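Local coordinates for protein lysine-sensitive aspartokinase 3 (Escherichia coli, PDB 2J0W) that catalyses the ATP-dependent phosphorylation of L-aspartate, the first step of lysine biosynthesis, and is feedback-inhibited by lysine, at residues A[247-256]-A[299-307]; A[228-238]-A[440-449]. One frame throughout, in Å; residues are numbered along the deposited sequence.

Contact 1: residues A[247-256]-A[299-307]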
# COMPACT_ATOMS: atom_id res chain seq x y z
N GLU A 247 12.96 -11.81 -11.56
CA GLU A 247 12.89 -10.72 -12.51
C GLU A 247 11.73 -10.93 -13.46
O GLU A 247 10.81 -10.13 -13.55
CB GLU A 247 14.17 -10.62 -13.34
CG GLU A 247 15.27 -9.82 -12.70
CD GLU A 247 16.54 -9.91 -13.49
OE1 GLU A 247 17.26 -10.91 -13.35
OE2 GLU A 247 16.80 -8.97 -14.28
N ALA A 248 11.80 -12.04 -14.18
CA ALA A 248 10.80 -12.43 -15.16
C ALA A 248 9.45 -12.70 -14.52
O ALA A 248 8.41 -12.32 -15.06
CB ALA A 248 11.27 -13.66 -15.89
N ALA A 249 9.49 -13.39 -13.39
CA ALA A 249 8.30 -13.73 -12.64
C ALA A 249 7.46 -12.48 -12.52
O ALA A 249 6.25 -12.49 -12.78
CB ALA A 249 8.67 -14.23 -11.26
N GLU A 250 8.12 -11.38 -12.16
CA GLU A 250 7.44 -10.10 -12.00
C GLU A 250 7.07 -9.47 -13.34
O GLU A 250 6.11 -8.70 -13.41
CB GLU A 250 8.30 -9.15 -11.16
CG GLU A 250 8.10 -9.33 -9.65
CD GLU A 250 8.77 -8.24 -8.81
OE1 GLU A 250 8.81 -7.07 -9.25
OE2 GLU A 250 9.25 -8.55 -7.69
N MET A 251 7.83 -9.79 -14.39
CA MET A 251 7.53 -9.27 -15.72
C MET A 251 6.21 -9.86 -16.17
O MET A 251 5.33 -9.15 -16.65
CB MET A 251 8.61 -9.68 -16.74
CG MET A 251 9.89 -8.86 -16.69
SD MET A 251 10.93 -9.18 -18.12
CE MET A 251 10.06 -8.19 -19.40
N ALA A 252 6.08 -11.18 -16.01
CA ALA A 252 4.86 -11.85 -16.42
C ALA A 252 3.70 -11.29 -15.60
O ALA A 252 2.69 -10.85 -16.16
CB ALA A 252 4.98 -13.36 -16.20
N THR A 253 3.88 -11.27 -14.29
CA THR A 253 2.84 -10.79 -13.39
C THR A 253 2.32 -9.42 -13.73
O THR A 253 1.13 -9.15 -13.56
CB THR A 253 3.34 -10.79 -11.94
OG1 THR A 253 3.73 -12.12 -11.57
CG2 THR A 253 2.23 -10.32 -11.00
N PHE A 254 3.18 -8.54 -14.22
CA PHE A 254 2.75 -7.19 -14.54
C PHE A 254 2.43 -6.91 -15.99
O PHE A 254 2.25 -5.75 -16.37
CB PHE A 254 3.77 -6.18 -14.02
CG PHE A 254 3.92 -6.20 -12.52
CD1 PHE A 254 5.17 -6.34 -11.94
CD2 PHE A 254 2.80 -6.13 -11.70
CE1 PHE A 254 5.31 -6.40 -10.55
CE2 PHE A 254 2.93 -6.20 -10.31
CZ PHE A 254 4.18 -6.34 -9.73
N GLY A 255 2.35 -7.95 -16.82
CA GLY A 255 2.00 -7.70 -18.20
C GLY A 255 2.78 -8.42 -19.28
O GLY A 255 2.41 -8.30 -20.45
N ALA A 256 3.84 -9.14 -18.92
CA ALA A 256 4.64 -9.85 -19.91
C ALA A 256 3.91 -11.11 -20.41
O ALA A 256 4.28 -12.25 -20.09
CB ALA A 256 5.98 -10.24 -19.31
N PHE A 299 17.82 -1.78 -14.79
CA PHE A 299 16.53 -1.76 -15.48
C PHE A 299 16.51 -2.82 -16.57
O PHE A 299 17.20 -2.67 -17.58
CB PHE A 299 16.29 -0.39 -16.14
CG PHE A 299 16.37 0.77 -15.19
CD1 PHE A 299 15.84 0.69 -13.91
CD2 PHE A 299 16.93 1.98 -15.60
CE1 PHE A 299 15.85 1.78 -13.05
CE2 PHE A 299 16.94 3.09 -14.75
CZ PHE A 299 16.40 2.99 -13.47
N ARG A 300 15.74 -3.89 -16.38
CA ARG A 300 15.66 -4.94 -17.40
C ARG A 300 14.62 -4.60 -18.44
O ARG A 300 14.91 -4.61 -19.63
CB ARG A 300 15.27 -6.28 -16.79
CG ARG A 300 16.37 -7.05 -16.11
CD ARG A 300 17.21 -7.90 -17.06
NE ARG A 300 18.02 -8.82 -16.26
CZ ARG A 300 18.97 -9.62 -16.73
NH1 ARG A 300 19.26 -9.63 -18.03
NH2 ARG A 300 19.64 -10.41 -15.90
N ALA A 301 13.42 -4.28 -17.99
CA ALA A 301 12.35 -3.99 -18.92
C ALA A 301 11.15 -3.27 -18.33
O ALA A 301 11.12 -2.94 -17.15
CB ALA A 301 11.89 -5.28 -19.57
N LEU A 302 10.17 -3.04 -19.19
CA LEU A 302 8.93 -2.40 -18.81
C LEU A 302 7.82 -3.37 -19.19
O LEU A 302 7.92 -4.08 -20.19
CB LEU A 302 8.75 -1.09 -19.59
CG LEU A 302 9.87 -0.06 -19.41
CD1 LEU A 302 9.64 1.08 -20.38
CD2 LEU A 302 9.89 0.44 -17.97
N ALA A 303 6.78 -3.42 -18.37
CA ALA A 303 5.64 -4.31 -18.60
C ALA A 303 4.36 -3.50 -18.47
O ALA A 303 4.22 -2.65 -17.59
CB ALA A 303 5.65 -5.44 -17.59
N LEU A 304 3.41 -3.79 -19.36
CA LEU A 304 2.13 -3.10 -19.37
C LEU A 304 0.99 -4.08 -19.06
O LEU A 304 0.95 -5.18 -19.60
CB LEU A 304 1.91 -2.48 -20.75
CG LEU A 304 0.55 -1.86 -21.08
CD1 LEU A 304 0.38 -0.53 -20.34
CD2 LEU A 304 0.48 -1.65 -22.58
N ARG A 305 0.09 -3.68 -18.17
CA ARG A 305 -1.06 -4.50 -17.81
C ARG A 305 -2.28 -3.60 -18.00
O ARG A 305 -2.51 -2.66 -17.24
CB ARG A 305 -0.97 -4.98 -16.36
CG ARG A 305 -1.69 -6.29 -16.12
CD ARG A 305 -1.30 -6.93 -14.79
NE ARG A 305 -1.87 -6.24 -13.64
CZ ARG A 305 -1.57 -6.55 -12.38
NH1 ARG A 305 -0.71 -7.53 -12.13
NH2 ARG A 305 -2.13 -5.89 -11.38
N ARG A 306 -3.06 -3.89 -19.04
CA ARG A 306 -4.23 -3.11 -19.40
C ARG A 306 -5.53 -3.44 -18.69
O ARG A 306 -5.70 -4.51 -18.11
CB ARG A 306 -4.48 -3.23 -20.90
CG ARG A 306 -3.49 -2.50 -21.75
CD ARG A 306 -4.22 -1.81 -22.86
NE ARG A 306 -3.47 -0.69 -23.40
CZ ARG A 306 -3.96 0.54 -23.49
NH1 ARG A 306 -5.19 0.80 -23.08
NH2 ARG A 306 -3.21 1.51 -24.02
N ASN A 307 -6.47 -2.50 -18.79
CA ASN A 307 -7.80 -2.63 -18.20
C ASN A 307 -7.75 -2.92 -16.71
O ASN A 307 -8.42 -3.84 -16.21
CB ASN A 307 -8.58 -3.72 -18.91
CG ASN A 307 -8.49 -3.59 -20.40
OD1 ASN A 307 -8.68 -2.51 -20.94
ND2 ASN A 307 -8.20 -4.70 -21.08
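Gly-255 and Arg-305 bring the two backbones together, their CA atoms 4.4 Å apart, just past the end of helix 247-253. The helix runs roughly along strand 299-306, with axes 29° apart and 8.2 Å at closest approach. Gly-255 CA meets Leu-304 O in a CH···O contact of 3.1 Å; a CB at Gly-255 would collide with that carbonyl, and the positive phi of 136° also suits only a residue without one. The strand offers alanines to the helix: Met-251, bent at chi3 (78°), brings CE to Ala-301 CB at 3.4 Å, and Ala-303 CB lies 4.1 Å from Phe-254 CB. Arg-305, with CG roughly anti to the backbone N and the chain bent at chi3, carries NH1 to Thr-253 O (2.8 Å); the oxygen lies close to the guanidinium plane, while NH1 stands out of the carbonyl plane and also pairs with Asp-340 of the allosteric lysine site. At the other end Glu-247 and Arg-300 form a salt bridge, side chains crossing at about a right angle, though OE2 is uncertainly placed. The contact seats the helix following kinase strand 239-244 on strand 299-313 of the region required for homodimerization, and Met-251 also touches bound ADP. A classic beta bulge at Arg-300 and Ala-301 faces Ile-392 on strand 386-393, which also packs on Met-251; strand 239-244 adds Ile-243, and Ser-345 of the second subunit packs on Phe-254.

Contact 2: residues A[228-238]-A[440-449]. With ADP (adenosine-5'-diphosphate), chain D.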
# COMPACT_ATOMS: atom_id res chain seq x y z
N THR A 228 12.72 -6.44 -23.82
CA THR A 228 12.68 -5.41 -22.79
C THR A 228 11.29 -4.78 -22.69
O THR A 228 11.07 -3.84 -21.94
CB THR A 228 13.70 -4.30 -23.06
OG1 THR A 228 13.44 -3.71 -24.35
CG2 THR A 228 15.12 -4.87 -23.02
N THR A 229 10.36 -5.31 -23.48
CA THR A 229 8.99 -4.84 -23.46
C THR A 229 8.30 -5.41 -24.69
O THR A 229 8.95 -5.83 -25.64
CB THR A 229 8.91 -3.30 -23.48
OG1 THR A 229 7.62 -2.89 -23.01
CG2 THR A 229 9.11 -2.78 -24.87
N ASP A 230 6.97 -5.44 -24.66
CA ASP A 230 6.20 -5.98 -25.76
C ASP A 230 6.66 -5.38 -27.09
O ASP A 230 6.54 -4.16 -27.32
CB ASP A 230 4.71 -5.69 -25.54
CG ASP A 230 3.81 -6.52 -26.45
OD1 ASP A 230 4.10 -6.61 -27.66
OD2 ASP A 230 2.81 -7.07 -25.95
N PRO A 231 7.20 -6.22 -27.99
CA PRO A 231 7.67 -5.77 -29.30
C PRO A 231 6.56 -5.13 -30.08
O PRO A 231 6.80 -4.33 -30.99
CB PRO A 231 8.16 -7.06 -29.95
CG PRO A 231 8.68 -7.81 -28.79
CD PRO A 231 7.55 -7.63 -27.80
N ARG A 232 5.33 -5.46 -29.72
CA ARG A 232 4.18 -4.91 -30.42
C ARG A 232 3.88 -3.50 -30.01
O ARG A 232 3.00 -2.86 -30.58
CB ARG A 232 2.94 -5.76 -30.19
CG ARG A 232 3.17 -7.21 -30.44
CD ARG A 232 1.89 -7.99 -30.44
NE ARG A 232 2.16 -9.40 -30.68
CZ ARG A 232 1.25 -10.30 -31.01
NH1 ARG A 232 -0.02 -9.93 -31.13
NH2 ARG A 232 1.61 -11.56 -31.22
N VAL A 233 4.59 -3.02 -28.98
CA VAL A 233 4.41 -1.65 -28.51
C VAL A 233 5.68 -0.84 -28.75
O VAL A 233 5.62 0.34 -29.09
CB VAL A 233 4.11 -1.57 -27.01
CG1 VAL A 233 3.33 -0.27 -26.72
CG2 VAL A 233 3.35 -2.79 -26.54
N VAL A 234 6.83 -1.49 -28.55
CA VAL A 234 8.12 -0.86 -28.75
C VAL A 234 8.88 -1.63 -29.81
O VAL A 234 9.45 -2.68 -29.56
CB VAL A 234 8.94 -0.83 -27.42
CG1 VAL A 234 10.29 -0.12 -27.61
CG2 VAL A 234 8.13 -0.14 -26.36
N SER A 235 8.83 -1.08 -31.02
CA SER A 235 9.49 -1.66 -32.19
C SER A 235 10.98 -1.83 -31.86
O SER A 235 11.59 -2.88 -32.12
CB SER A 235 9.32 -0.71 -33.38
OG SER A 235 8.06 -0.06 -33.33
N ALA A 236 11.54 -0.79 -31.27
CA ALA A 236 12.95 -0.78 -30.89
C ALA A 236 13.23 -1.63 -29.66
O ALA A 236 14.28 -1.48 -29.03
CB ALA A 236 13.39 0.64 -30.64
N ALA A 237 12.30 -2.51 -29.31
CA ALA A 237 12.48 -3.37 -28.15
C ALA A 237 13.66 -4.29 -28.36
O ALA A 237 13.78 -4.91 -29.41
CB ALA A 237 11.25 -4.19 -27.91
N LYS A 238 14.53 -4.36 -27.36
CA LYS A 238 15.72 -5.21 -27.44
C LYS A 238 15.44 -6.58 -26.82
O LYS A 238 14.71 -6.68 -25.83
CB LYS A 238 16.90 -4.57 -26.66
CG LYS A 238 17.04 -3.03 -26.72
CD LYS A 238 17.31 -2.50 -28.13
CE LYS A 238 17.46 -0.97 -28.14
NZ LYS A 238 17.53 -0.43 -29.53
N VAL A 440 4.91 3.83 -22.33
CA VAL A 440 5.84 2.71 -22.45
C VAL A 440 6.96 3.04 -23.42
O VAL A 440 8.12 2.67 -23.22
CB VAL A 440 5.11 1.46 -22.94
CG1 VAL A 440 6.09 0.31 -23.11
CG2 VAL A 440 4.02 1.10 -21.96
N GLN A 441 6.59 3.73 -24.49
CA GLN A 441 7.55 4.12 -25.51
C GLN A 441 8.48 5.19 -24.95
O GLN A 441 9.70 5.02 -24.97
CB GLN A 441 6.80 4.64 -26.74
CG GLN A 441 6.07 3.56 -27.53
CD GLN A 441 4.85 4.08 -28.28
OE1 GLN A 441 4.23 3.36 -29.05
NE2 GLN A 441 4.51 5.35 -28.04
N LYS A 442 7.91 6.27 -24.43
CA LYS A 442 8.74 7.32 -23.89
C LYS A 442 9.77 6.80 -22.90
O LYS A 442 10.94 7.17 -22.99
CB LYS A 442 7.88 8.40 -23.23
CG LYS A 442 7.20 9.32 -24.24
CD LYS A 442 8.22 10.01 -25.14
CE LYS A 442 7.52 10.90 -26.17
NZ LYS A 442 6.55 11.84 -25.54
N LEU A 443 9.35 5.95 -21.96
CA LEU A 443 10.27 5.39 -20.97
C LEU A 443 11.39 4.58 -21.60
O LEU A 443 12.57 4.91 -21.49
CB LEU A 443 9.53 4.48 -19.99
CG LEU A 443 8.49 5.07 -19.05
CD1 LEU A 443 7.94 3.93 -18.22
CD2 LEU A 443 9.11 6.13 -18.16
N HIS A 444 10.98 3.51 -22.26
CA HIS A 444 11.88 2.58 -22.94
C HIS A 444 12.97 3.33 -23.70
O HIS A 444 14.15 2.97 -23.63
CB HIS A 444 11.06 1.72 -23.93
CG HIS A 444 11.79 0.53 -24.44
ND1 HIS A 444 12.49 0.54 -25.62
CD2 HIS A 444 11.97 -0.70 -23.90
CE1 HIS A 444 13.08 -0.63 -25.79
NE2 HIS A 444 12.78 -1.40 -24.76
N SER A 445 12.54 4.37 -24.40
CA SER A 445 13.43 5.20 -25.20
C SER A 445 14.64 5.71 -24.42
O SER A 445 15.75 5.24 -24.65
CB SER A 445 12.63 6.38 -25.79
OG SER A 445 13.45 7.16 -26.63
N ASN A 446 14.43 6.65 -23.50
CA ASN A 446 15.54 7.18 -22.73
C ASN A 446 15.84 6.18 -21.62
O ASN A 446 16.16 6.57 -20.49
CB ASN A 446 15.19 8.56 -22.12
CG ASN A 446 14.39 8.46 -20.85
OD1 ASN A 446 13.30 7.90 -20.86
ND2 ASN A 446 14.93 8.96 -19.73
N LEU A 447 15.74 4.88 -21.91
CA LEU A 447 16.01 3.86 -20.90
C LEU A 447 16.73 2.60 -21.39
O LEU A 447 17.52 1.98 -20.65
CB LEU A 447 14.70 3.48 -20.21
CG LEU A 447 14.82 3.32 -18.69
CD1 LEU A 447 13.45 3.23 -18.02
CD2 LEU A 447 15.65 2.09 -18.41
N PHE A 448 16.48 2.23 -22.64
CA PHE A 448 17.09 1.04 -23.20
C PHE A 448 17.67 1.28 -24.59
O PHE A 448 18.55 0.55 -25.05
CB PHE A 448 16.06 -0.07 -23.26
CG PHE A 448 15.40 -0.34 -21.94
CD1 PHE A 448 16.03 -1.13 -20.98
CD2 PHE A 448 14.16 0.22 -21.64
CE1 PHE A 448 15.43 -1.36 -19.75
CE2 PHE A 448 13.56 -0.00 -20.42
CZ PHE A 448 14.19 -0.80 -19.47
N GLU A 449 17.16 2.32 -25.24
CA GLU A 449 17.60 2.68 -26.58
C GLU A 449 18.79 3.63 -26.50
O GLU A 449 19.63 3.64 -27.40
CB GLU A 449 16.45 3.37 -27.32
CG GLU A 449 15.21 2.52 -27.46
CD GLU A 449 14.01 3.33 -27.88
OE1 GLU A 449 14.13 4.10 -28.86
OE2 GLU A 449 12.95 3.21 -27.22
PB ADP D . 1.75 -18.21 -27.25
O1B ADP D . 3.02 -18.70 -27.84
O2B ADP D . 0.54 -18.84 -27.90
O3B ADP D . 1.72 -18.42 -25.70
PA ADP D . 1.10 -15.41 -26.83
O1A ADP D . 0.41 -14.49 -27.77
O2A ADP D . 0.29 -15.90 -25.67
O3A ADP D . 1.68 -16.65 -27.60
O5' ADP D . 2.36 -14.51 -26.37
C5' ADP D . 3.52 -14.09 -27.16
C4' ADP D . 3.46 -12.58 -27.26
O4' ADP D . 3.48 -11.82 -26.01
C3' ADP D . 4.50 -11.86 -28.08
O3' ADP D . 4.17 -12.23 -29.43
C2' ADP D . 4.22 -10.42 -27.69
O2' ADP D . 3.15 -9.89 -28.44
C1' ADP D . 3.87 -10.49 -26.25
N9 ADP D . 4.92 -9.92 -25.28
C8 ADP D . 4.57 -9.04 -24.32
N7 ADP D . 5.55 -8.62 -23.55
C5 ADP D . 6.61 -9.27 -24.03
C6 ADP D . 8.00 -9.23 -23.61
N6 ADP D . 8.44 -8.53 -22.62
N1 ADP D . 8.86 -10.06 -24.35
C2 ADP D . 8.42 -10.85 -25.43
N3 ADP D . 7.11 -10.88 -25.83
C4 ADP D . 6.27 -10.10 -25.12
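The His-444 ring is sandwiched between Val-234 CG1, 3.0 Å above the plane on one face, and Phe-448 CB, four residues on, at the other, both offset toward the rim. At the ring's edge NE2 and Thr-228 OG1 share a very short hydrogen bond (2.4 Å) that either could donate; at the other ring nitrogen, ND1 donates to Glu-449 OE2, a nearly straight bond (165°) to an oxygen whose place is less sure. With chi1 at 58°, Thr-228 OG1 lies between the backbone N and the carbonyl carbon, where it also accepts from Lys-238 N (3.3 Å). Thr-228 CB lies over one face of the Phe-448 ring. Beside the histidine, Val-234 CG2 packs on Val-440 CG1 at 3.9 Å, and Thr-229 points CG2 at His-444 CD2 while its OG1 bonds to Leu-302 O. The other side of the loop holds the nucleotide: Arg-232 NH2 donates to ADP O3' (3.2 Å) and pairs with Asp-222, and Asp-230 lies against the adenine at C8. Asp-230 OD1 takes the Arg-232 amide through its anti lone pair (2.7 Å), an Asx turn. With an alanine in place of Asp-230, the Arg-232 amide is likely to lose its side-chain acceptor and the adenine its carboxylate neighbour at C8, leaving Arg-232 less firmly placed beside the ribose. The loop thus joins the nucleotide pocket to the C-terminal helix of the ACT region; if Glu-449 OE2 is rightly placed, its charge may favour a protonated His-444, with Lys-238 nearby working against it.

In the fold
Contact 1 is the buried one, nested within the long loop of chain that contact 2 closes; contact 2, farther from the chain's centre, is only partly buried and has exposed residues at its margin. They meet along strand 299-313, which carries one side of contact 1 and packs against the C-terminal helix of contact 2 through Phe-299 and Phe-448. Leu-302 N also probably bonds to Thr-228 O (3.0 Å), tying the strand to the nucleotide loop. Contact 1 relies on close backbone approach, small side chains and arginines at its two ends, whereas contact 2 centres on a single histidine. Both reach ADP, through Met-251 and through residues 229-232.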